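Local coordinates for D-3-phosphoglycerate dehydrogenase oxidoreductase protein (Ralstonia solanacearum, PDB 3GG9), which probably catalyses the NAD-dependent oxidation of D-3-phosphoglycerate, at residues R56-V61 against G87-L91; I75-V81 against V99-K105. All blocks are in the same frame, centred on the assembly; numbering follows the deposited sequence. Where two conformers were deposited one is given.

Interaction 1: residues R56-V61 against G87-L91; sequences RERTRV and GHIDL
Gly87 lies beside the guanidinium of Arg60, whose NH2 comes within 3.4 Å of Gly87 O, while His88 CA sits over one face of the same group. His88 buries more surface here than any other residue of the two segments. With CG held between its backbone N and carbonyl carbon (chi1 80°), the ring reaches into the bend of 56-61, and ND1 donates to Thr59 O over 2.8 Å, with the acceptor close to the ring plane. Glu57 CA stands 4.0 Å from the ring centroid in a CH-pi contact, and Ile89 CG1 packs toward the rim of the opposite face, so the imidazole is sandwiched as well as hydrogen-bonded. Glu57 OE1 reaches to 3.4 Å from His88 CD2, its carboxylate turned 46° from the ring. The backbone then takes over: Val61 N donates to His88 O at 2.7 Å, and Asp90 N to Val61 O at 3.0 Å, a single bridge pairing Val61 with Ile89, where Val61 CB meets Ile89 CG2 at 4.2 Å. Asp90 OD1 accepts from Ala93 N, N-capping helix 91-97. The contact ties together loops following parallel strands 51-54 and 74-77, with Val61, His88 and Ile89 packed on Leu54 and Val61 also touching Leu66 of helix 63-66.

Interaction 2: residues I75-V81 against V99-K105; sequences ISQTGRV and VVVLEGK. With SO4 (sulfate ion), chain E.
Val81 lays its CG2 methyl against the aliphatic base of Glu103, 3.8 Å from Glu103 CB, and also meets Val101 CG1 at 3.9 Å. CG of Glu103 is anti to the backbone N (chi1 178°) and the chain runs on extended, which carries the carboxylate back to 75-81: OE1 accepts from Val81 N at 2.9 Å, the N-H approaching from above the carboxylate plane. OE2 forms a salt bridge with Arg83, so both oxygens are engaged. Further back, strands 75-77 and 100-102 run parallel, 20° apart, as neighbours in the beta-alpha-beta unit built around helix 91-97. Both backbone polar atoms of Ile75 are used: N donates to Val100 O and O accepts from Leu102 N. Gln77 N continues the ladder to Leu102 O. On the face of Ile75 and Val101, Ile75 CD1 meets Val99 CG1 at 3.8 Å beneath helix 91-97; on the other, Ser76 and Leu102 face helix 306-324, where Ser76 OG bonds Ala316 O. Past the strands, Gly104 N donates to Gly79 O at 3.0 Å with a bent geometry, and a water bridges Gly79 N to Lys105 O. The turn at Gly79 brings Arg80 N to a sulfate oxygen, O2, at 2.7 Å. The chemistry thus changes from a strand pair joined by backbone hydrogen bonds, with Ile75, Val99 and Val101 packed on one face, to a loop whose Arg80 amide, together with Arg56, Arg224 and Tyr312, holds a sulfate probably from the crystallisation liquor, consistent with a pocket suited to a negatively charged group.

Overall arrangement
Interactions 1 and 2 lie on the same side of the chain's centre, their centres 10 Å apart, and their segments alternate along the sequence. Gln77 and Arg56 couple them: Gln77 NE2 is 2.9 Å from Arg56 O, and Arg56 NH2 is 2.7 Å from Thr78 O, both probable hydrogen bonds. Gln77 OE1 packs 3.0 Å from His88 CE1, joining the imidazole of interaction 1 to the strand of interaction 2. Both contacts reach the same sulfate, probably taken from the crystallisation liquor: Arg56 NE forms a salt bridge with its O1, and the backbone of 75-81 binds O2. Loops following two adjacent strands of the five-stranded sheet therefore converge on one anion site.

Interaction 1: residues R56-V61 against G87-L91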
ATOM      1  N   ARG A  56      15.654   5.572 -18.050  1.00 21.46           N
ATOM      2  CA  ARG A  56      16.247   6.163 -16.861  0.50 27.27           C
ATOM      3  C   ARG A  56      17.726   5.799 -16.698  1.00 29.38           C
ATOM      4  O   ARG A  56      18.500   5.945 -17.638  1.00 35.10           O
ATOM      5  CB  ARG A  56      15.385   5.848 -15.627  0.50 24.42           C
ATOM      6  CG  ARG A  56      14.004   6.515 -15.713  0.50 22.13           C
ATOM      7  CD  ARG A  56      14.122   8.024 -15.930  0.50 22.17           C
ATOM      8  NE  ARG A  56      14.989   8.661 -14.934  0.50 32.70           N
ATOM      9  CZ  ARG A  56      16.058   9.412 -15.208  0.50 27.01           C
ATOM     10  NH1 ARG A  56      16.772   9.923 -14.216  0.50 28.36           N
ATOM     11  NH2 ARG A  56      16.413   9.660 -16.461  0.50 28.97           N
ATOM     12  N   GLU A  57      18.124   5.297 -15.533  1.00 32.23           N
ATOM     13  CA  GLU A  57      19.531   4.932 -15.329  1.00 32.33           C
ATOM     14  C   GLU A  57      19.817   3.434 -15.401  1.00 33.99           C
ATOM     15  O   GLU A  57      20.809   2.966 -14.837  1.00 33.21           O
ATOM     16  CB  GLU A  57      20.044   5.498 -13.999  1.00 41.84           C
ATOM     17  CG  GLU A  57      19.885   7.012 -13.853  1.00 52.78           C
ATOM     18  CD  GLU A  57      21.132   7.683 -13.265  1.00 71.51           C
ATOM     19  OE1 GLU A  57      21.331   8.899 -13.510  1.00 73.48           O
ATOM     20  OE2 GLU A  57      21.921   6.998 -12.576  1.00 70.80           O
ATOM     21  N   ARG A  58      18.967   2.679 -16.095  1.00 28.87           N
ATOM     22  CA  ARG A  58      19.109   1.215 -16.124  1.00 30.07           C
ATOM     23  C   ARG A  58      20.401   0.695 -16.800  1.00 36.62           C
ATOM     24  O   ARG A  58      20.914  -0.380 -16.436  1.00 33.57           O
ATOM     25  CB  ARG A  58      17.863   0.558 -16.738  1.00 32.13           C
ATOM     26  CG  ARG A  58      16.571   0.768 -15.918  1.00 28.62           C
ATOM     27  CD  ARG A  58      15.392   0.014 -16.499  1.00 31.74           C
ATOM     28  NE  ARG A  58      14.164   0.400 -15.813  1.00 31.08           N
ATOM     29  CZ  ARG A  58      12.916   0.132 -16.212  1.00 27.21           C
ATOM     30  NH1 ARG A  58      12.638  -0.533 -17.315  1.00 22.68           N
ATOM     31  NH2 ARG A  58      11.918   0.573 -15.483  1.00 25.20           N
ATOM     32  N   THR A  59      20.900   1.446 -17.782  1.00 35.20           N
ATOM     33  CA  THR A  59      22.146   1.123 -18.494  1.00 35.55           C
ATOM     34  C   THR A  59      23.066   2.342 -18.453  1.00 36.91           C
ATOM     35  O   THR A  59      22.624   3.473 -18.690  1.00 30.94           O
ATOM     36  CB  THR A  59      21.878   0.678 -19.965  1.00 38.13           C
ATOM     37  OG1 THR A  59      21.309  -0.635 -19.963  1.00 40.03           O
ATOM     38  CG2 THR A  59      23.174   0.619 -20.796  1.00 41.11           C
ATOM     39  N   ARG A  60      24.333   2.124 -18.097  1.00 40.35           N
ATOM     40  CA  ARG A  60      25.309   3.205 -18.196  1.00 43.20           C
ATOM     41  C   ARG A  60      26.061   3.195 -19.520  1.00 36.61           C
ATOM     42  O   ARG A  60      26.379   2.135 -20.051  1.00 31.40           O
ATOM     43  CB  ARG A  60      26.284   3.266 -17.014  1.00 46.11           C
ATOM     44  CG  ARG A  60      26.628   1.977 -16.306  1.00 53.84           C
ATOM     45  CD  ARG A  60      27.582   2.248 -15.125  1.00 58.21           C
ATOM     46  NE  ARG A  60      27.179   3.426 -14.346  1.00 69.95           N
ATOM     47  CZ  ARG A  60      27.827   4.592 -14.333  1.00 72.61           C
ATOM     48  NH1 ARG A  60      28.936   4.755 -15.051  1.00 68.72           N
ATOM     49  NH2 ARG A  60      27.359   5.599 -13.605  1.00 69.32           N
ATOM     50  N   VAL A  61      26.330   4.384 -20.045  1.00 34.10           N
ATOM     51  CA  VAL A  61      27.011   4.519 -21.323  1.00 36.59           C
ATOM     52  C   VAL A  61      28.411   5.074 -21.077  1.00 34.97           C
ATOM     53  O   VAL A  61      28.586   6.245 -20.720  1.00 32.15           O
ATOM     54  CB  VAL A  61      26.185   5.376 -22.321  1.00 39.04           C
ATOM     55  CG1 VAL A  61      27.004   5.744 -23.559  1.00 37.36           C
ATOM     56  CG2 VAL A  61      24.924   4.616 -22.737  1.00 39.43           C
ATOM     57  N   GLY A  87      27.381  10.318 -13.329  1.00 74.87           N
ATOM     58  CA  GLY A  87      26.214  10.311 -14.219  1.00 66.58           C
ATOM     59  C   GLY A  87      26.281   9.047 -15.054  1.00 58.71           C
ATOM     60  O   GLY A  87      27.377   8.545 -15.332  1.00 62.65           O
ATOM     61  N   HIS A  88      25.137   8.515 -15.472  1.00 47.85           N
ATOM     62  CA  HIS A  88      25.162   7.236 -16.178  0.50 44.62           C
ATOM     63  C   HIS A  88      25.532   7.370 -17.667  1.00 40.31           C
ATOM     64  O   HIS A  88      25.730   6.376 -18.352  1.00 33.58           O
ATOM     65  CB  HIS A  88      23.858   6.459 -15.966  0.50 44.54           C
ATOM     66  CG  HIS A  88      22.735   6.920 -16.835  0.50 39.73           C
ATOM     67  ND1 HIS A  88      22.298   6.196 -17.921  0.50 41.03           N
ATOM     68  CD2 HIS A  88      21.967   8.034 -16.788  0.50 43.39           C
ATOM     69  CE1 HIS A  88      21.308   6.843 -18.506  0.50 40.86           C
ATOM     70  NE2 HIS A  88      21.084   7.960 -17.838  0.50 43.13           N
ATOM     71  N   ILE A  89      25.636   8.604 -18.162  1.00 40.28           N
ATOM     72  CA  ILE A  89      26.130   8.822 -19.529  1.00 42.13           C
ATOM     73  C   ILE A  89      27.386   9.711 -19.544  1.00 41.86           C
ATOM     74  O   ILE A  89      27.365  10.839 -19.050  1.00 42.38           O
ATOM     75  CB  ILE A  89      25.055   9.407 -20.498  1.00 45.60           C
ATOM     76  CG1 ILE A  89      23.782   8.553 -20.508  1.00 40.23           C
ATOM     77  CG2 ILE A  89      25.607   9.498 -21.934  1.00 38.95           C
ATOM     78  CD1 ILE A  89      22.615   9.245 -21.180  1.00 43.83           C
ATOM     79  N   ASP A  90      28.476   9.188 -20.108  1.00 41.37           N
ATOM     80  CA  ASP A  90      29.704   9.978 -20.308  1.00 39.24           C
ATOM     81  C   ASP A  90      29.488  10.964 -21.466  1.00 34.35           C
ATOM     82  O   ASP A  90      29.657  10.610 -22.643  1.00 36.61           O
ATOM     83  CB  ASP A  90      30.885   9.037 -20.577  1.00 37.49           C
ATOM     84  CG  ASP A  90      32.247   9.741 -20.518  1.00 44.38           C
ATOM     85  OD1 ASP A  90      32.336  10.983 -20.627  1.00 50.67           O
ATOM     86  OD2 ASP A  90      33.253   9.024 -20.382  1.00 39.22           O
ATOM     87  N   LEU A  91      29.088  12.190 -21.120  1.00 31.66           N
ATOM     88  CA  LEU A  91      28.667  13.184 -22.101  1.00 36.08           C
ATOM     89  C   LEU A  91      29.825  13.685 -22.956  1.00 41.60           C
ATOM     90  O   LEU A  91      29.654  13.949 -24.151  1.00 44.88           O
ATOM     91  CB  LEU A  91      27.979  14.369 -21.410  1.00 32.24           C
ATOM     92  CG  LEU A  91      26.671  14.022 -20.697  1.00 38.89           C
ATOM     93  CD1 LEU A  91      26.029  15.270 -20.100  1.00 38.54           C
ATOM     94  CD2 LEU A  91      25.708  13.337 -21.660  1.00 44.48           C
TER

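Interaction 2: residues I75-V81 against V99-K105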
ATOM      1  N   ILE A  75      21.611   9.147 -28.638  1.00 27.63           N
ATOM      2  CA  ILE A  75      21.091   8.536 -27.422  1.00 27.18           C
ATOM      3  C   ILE A  75      19.940   9.413 -26.957  1.00 32.11           C
ATOM      4  O   ILE A  75      20.108  10.629 -26.761  1.00 30.20           O
ATOM      5  CB  ILE A  75      22.158   8.430 -26.327  1.00 31.12           C
ATOM      6  CG1 ILE A  75      23.263   7.467 -26.764  1.00 29.18           C
ATOM      7  CG2 ILE A  75      21.543   7.917 -24.996  1.00 26.30           C
ATOM      8  CD1 ILE A  75      24.566   7.698 -26.018  1.00 32.77           C
ATOM      9  N   SER A  76      18.762   8.807 -26.827  1.00 29.87           N
ATOM     10  CA  SER A  76      17.598   9.532 -26.329  1.00 26.98           C
ATOM     11  C   SER A  76      17.227   9.039 -24.933  1.00 24.34           C
ATOM     12  O   SER A  76      16.840   7.891 -24.757  1.00 29.83           O
ATOM     13  CB  SER A  76      16.398   9.400 -27.281  1.00 26.20           C
ATOM     14  OG  SER A  76      15.425  10.372 -26.925  1.00 32.38           O
ATOM     15  N   GLN A  77      17.360   9.937 -23.961  1.00 24.08           N
ATOM     16  CA  GLN A  77      17.172   9.650 -22.551  1.00 29.32           C
ATOM     17  C   GLN A  77      15.752   9.949 -22.131  1.00 31.87           C
ATOM     18  O   GLN A  77      15.255  11.072 -22.348  1.00 30.06           O
ATOM     19  CB  GLN A  77      18.114  10.530 -21.723  1.00 31.60           C
ATOM     20  CG  GLN A  77      18.092  10.261 -20.246  1.00 33.82           C
ATOM     21  CD  GLN A  77      18.422   8.823 -19.963  1.00 31.77           C
ATOM     22  OE1 GLN A  77      19.470   8.329 -20.348  1.00 40.81           O
ATOM     23  NE2 GLN A  77      17.504   8.129 -19.327  1.00 34.19           N
ATOM     24  N   THR A  78      15.112   8.951 -21.516  1.00 32.08           N
ATOM     25  CA  THR A  78      13.834   9.155 -20.837  1.00 30.87           C
ATOM     26  C   THR A  78      14.143   9.891 -19.529  1.00 29.76           C
ATOM     27  O   THR A  78      15.031   9.483 -18.785  1.00 30.35           O
ATOM     28  CB  THR A  78      13.077   7.805 -20.561  1.00 25.20           C
ATOM     29  OG1 THR A  78      13.934   6.904 -19.853  1.00 34.90           O
ATOM     30  CG2 THR A  78      12.567   7.154 -21.855  1.00 26.52           C
ATOM     31  N   GLY A  79      13.454  10.999 -19.280  1.00 28.17           N
ATOM     32  CA  GLY A  79      13.744  11.828 -18.124  1.00 28.75           C
ATOM     33  C   GLY A  79      15.019  12.646 -18.277  1.00 33.44           C
ATOM     34  O   GLY A  79      15.556  12.775 -19.380  1.00 35.96           O
ATOM     35  N   ARG A  80      15.504  13.188 -17.160  1.00 35.79           N
ATOM     36  CA  ARG A  80      16.630  14.134 -17.148  1.00 37.76           C
ATOM     37  C   ARG A  80      18.007  13.491 -17.393  1.00 36.96           C
ATOM     38  O   ARG A  80      18.239  12.323 -17.073  1.00 38.84           O
ATOM     39  CB  ARG A  80      16.640  14.933 -15.829  1.00 40.41           C
ATOM     40  CG  ARG A  80      17.115  14.141 -14.600  1.00 48.96           C
ATOM     41  CD  ARG A  80      16.607  14.740 -13.279  1.00 56.17           C
ATOM     42  NE  ARG A  80      17.512  15.746 -12.714  1.00 79.13           N
ATOM     43  CZ  ARG A  80      18.560  15.477 -11.932  1.00 85.74           C
ATOM     44  NH1 ARG A  80      19.312  16.470 -11.469  1.00 82.22           N
ATOM     45  NH2 ARG A  80      18.866  14.222 -11.611  1.00 85.87           N
ATOM     46  N   VAL A  81      18.911  14.276 -17.970  1.00 39.10           N
ATOM     47  CA  VAL A  81      20.308  13.883 -18.130  1.00 44.41           C
ATOM     48  C   VAL A  81      21.130  14.663 -17.112  1.00 47.67           C
ATOM     49  O   VAL A  81      21.123  15.901 -17.119  1.00 43.94           O
ATOM     50  CB  VAL A  81      20.847  14.179 -19.559  1.00 46.29           C
ATOM     51  CG1 VAL A  81      22.278  13.660 -19.712  1.00 42.97           C
ATOM     52  CG2 VAL A  81      19.955  13.558 -20.616  1.00 45.43           C
ATOM     53  N   VAL A  99      28.082  11.983 -30.929  1.00 39.79           N
ATOM     54  CA  VAL A  99      26.821  11.327 -30.561  1.00 38.31           C
ATOM     55  C   VAL A  99      26.005  12.313 -29.735  1.00 38.73           C
ATOM     56  O   VAL A  99      26.457  12.735 -28.662  1.00 41.56           O
ATOM     57  CB  VAL A  99      27.082  10.031 -29.755  1.00 34.46           C
ATOM     58  CG1 VAL A  99      25.772   9.456 -29.177  1.00 39.12           C
ATOM     59  CG2 VAL A  99      27.759   8.999 -30.639  1.00 34.08           C
ATOM     60  N   VAL A 100      24.829  12.713 -30.239  1.00 38.13           N
ATOM     61  CA  VAL A 100      23.995  13.645 -29.484  1.00 38.00           C
ATOM     62  C   VAL A 100      23.184  12.934 -28.412  1.00 34.83           C
ATOM     63  O   VAL A 100      22.630  11.860 -28.643  1.00 37.19           O
ATOM     64  CB  VAL A 100      23.085  14.575 -30.367  1.00 36.54           C
ATOM     65  CG1 VAL A 100      23.940  15.527 -31.181  1.00 42.52           C
ATOM     66  CG2 VAL A 100      22.149  13.781 -31.257  1.00 41.36           C
ATOM     67  N   VAL A 101      23.149  13.528 -27.227  1.00 37.08           N
ATOM     68  CA  VAL A 101      22.348  13.004 -26.134  1.00 33.52           C
ATOM     69  C   VAL A 101      21.115  13.878 -25.994  1.00 31.25           C
ATOM     70  O   VAL A 101      21.215  15.090 -25.792  1.00 35.45           O
ATOM     71  CB  VAL A 101      23.144  12.914 -24.820  1.00 33.70           C
ATOM     72  CG1 VAL A 101      22.228  12.503 -23.661  1.00 32.47           C
ATOM     73  CG2 VAL A 101      24.292  11.905 -24.976  1.00 34.09           C
ATOM     74  N   LEU A 102      19.946  13.258 -26.131  1.00 33.50           N
ATOM     75  CA  LEU A 102      18.687  13.993 -26.078  1.00 27.01           C
ATOM     76  C   LEU A 102      18.090  13.861 -24.686  1.00 29.81           C
ATOM     77  O   LEU A 102      18.111  12.779 -24.105  1.00 27.30           O
ATOM     78  CB  LEU A 102      17.713  13.489 -27.146  1.00 30.98           C
ATOM     79  CG  LEU A 102      18.280  13.319 -28.565  1.00 33.53           C
ATOM     80  CD1 LEU A 102      17.190  13.016 -29.546  1.00 28.17           C
ATOM     81  CD2 LEU A 102      19.068  14.528 -29.021  1.00 26.97           C
ATOM     82  N   GLU A 103      17.598  14.970 -24.148  1.00 25.88           N
ATOM     83  CA  GLU A 103      17.133  15.013 -22.767  1.00 35.43           C
ATOM     84  C   GLU A 103      15.627  15.065 -22.755  1.00 35.36           C
ATOM     85  O   GLU A 103      15.011  15.869 -23.477  1.00 26.83           O
ATOM     86  CB  GLU A 103      17.714  16.225 -22.028  1.00 33.89           C
ATOM     87  CG  GLU A 103      17.241  16.366 -20.578  1.00 45.23           C
ATOM     88  CD  GLU A 103      18.094  17.300 -19.750  1.00 47.82           C
ATOM     89  OE1 GLU A 103      18.297  17.003 -18.546  1.00 52.99           O
ATOM     90  OE2 GLU A 103      18.562  18.326 -20.297  1.00 51.28           O
ATOM     91  N   GLY A 104      15.032  14.192 -21.951  1.00 37.17           N
ATOM     92  CA  GLY A 104      13.599  14.210 -21.768  1.00 37.81           C
ATOM     93  C   GLY A 104      13.169  15.074 -20.607  1.00 37.42           C
ATOM     94  O   GLY A 104      13.946  15.861 -20.068  1.00 36.32           O
ATOM     95  N   LYS A 105      11.906  14.926 -20.226  1.00 44.99           N
ATOM     96  CA  LYS A 105      11.393  15.528 -19.005  1.00 40.95           C
ATOM     97  C   LYS A 105      10.834  14.431 -18.095  1.00 42.61           C
ATOM     98  O   LYS A 105      10.428  13.362 -18.558  1.00 40.76           O
ATOM     99  CB  LYS A 105      10.327  16.587 -19.308  1.00 47.85           C
ATOM    100  CG  LYS A 105      10.873  17.802 -20.067  1.00 63.87           C
ATOM    101  CD  LYS A 105      10.559  19.114 -19.346  1.00 76.26           C
ATOM    102  CE  LYS A 105      11.467  20.250 -19.830  1.00 80.06           C
ATOM    103  NZ  LYS A 105      11.149  21.555 -19.175  1.00 79.68           N
TER
HETATM  104  S   SO4 E   1      13.523  12.006 -13.841  1.00 48.18           S
HETATM  105  O1  SO4 E   1      13.170  10.718 -14.400  1.00 57.55           O
HETATM  106  O2  SO4 E   1      14.009  12.886 -14.888  1.00 42.04           O
HETATM  107  O3  SO4 E   1      12.340  12.601 -13.234  1.00 57.33           O
HETATM  108  O4  SO4 E   1      14.553  11.787 -12.827  1.00 40.52           O
HETATM  109  O   HOH W   1      11.312  11.829 -21.086  1.00 28.97           O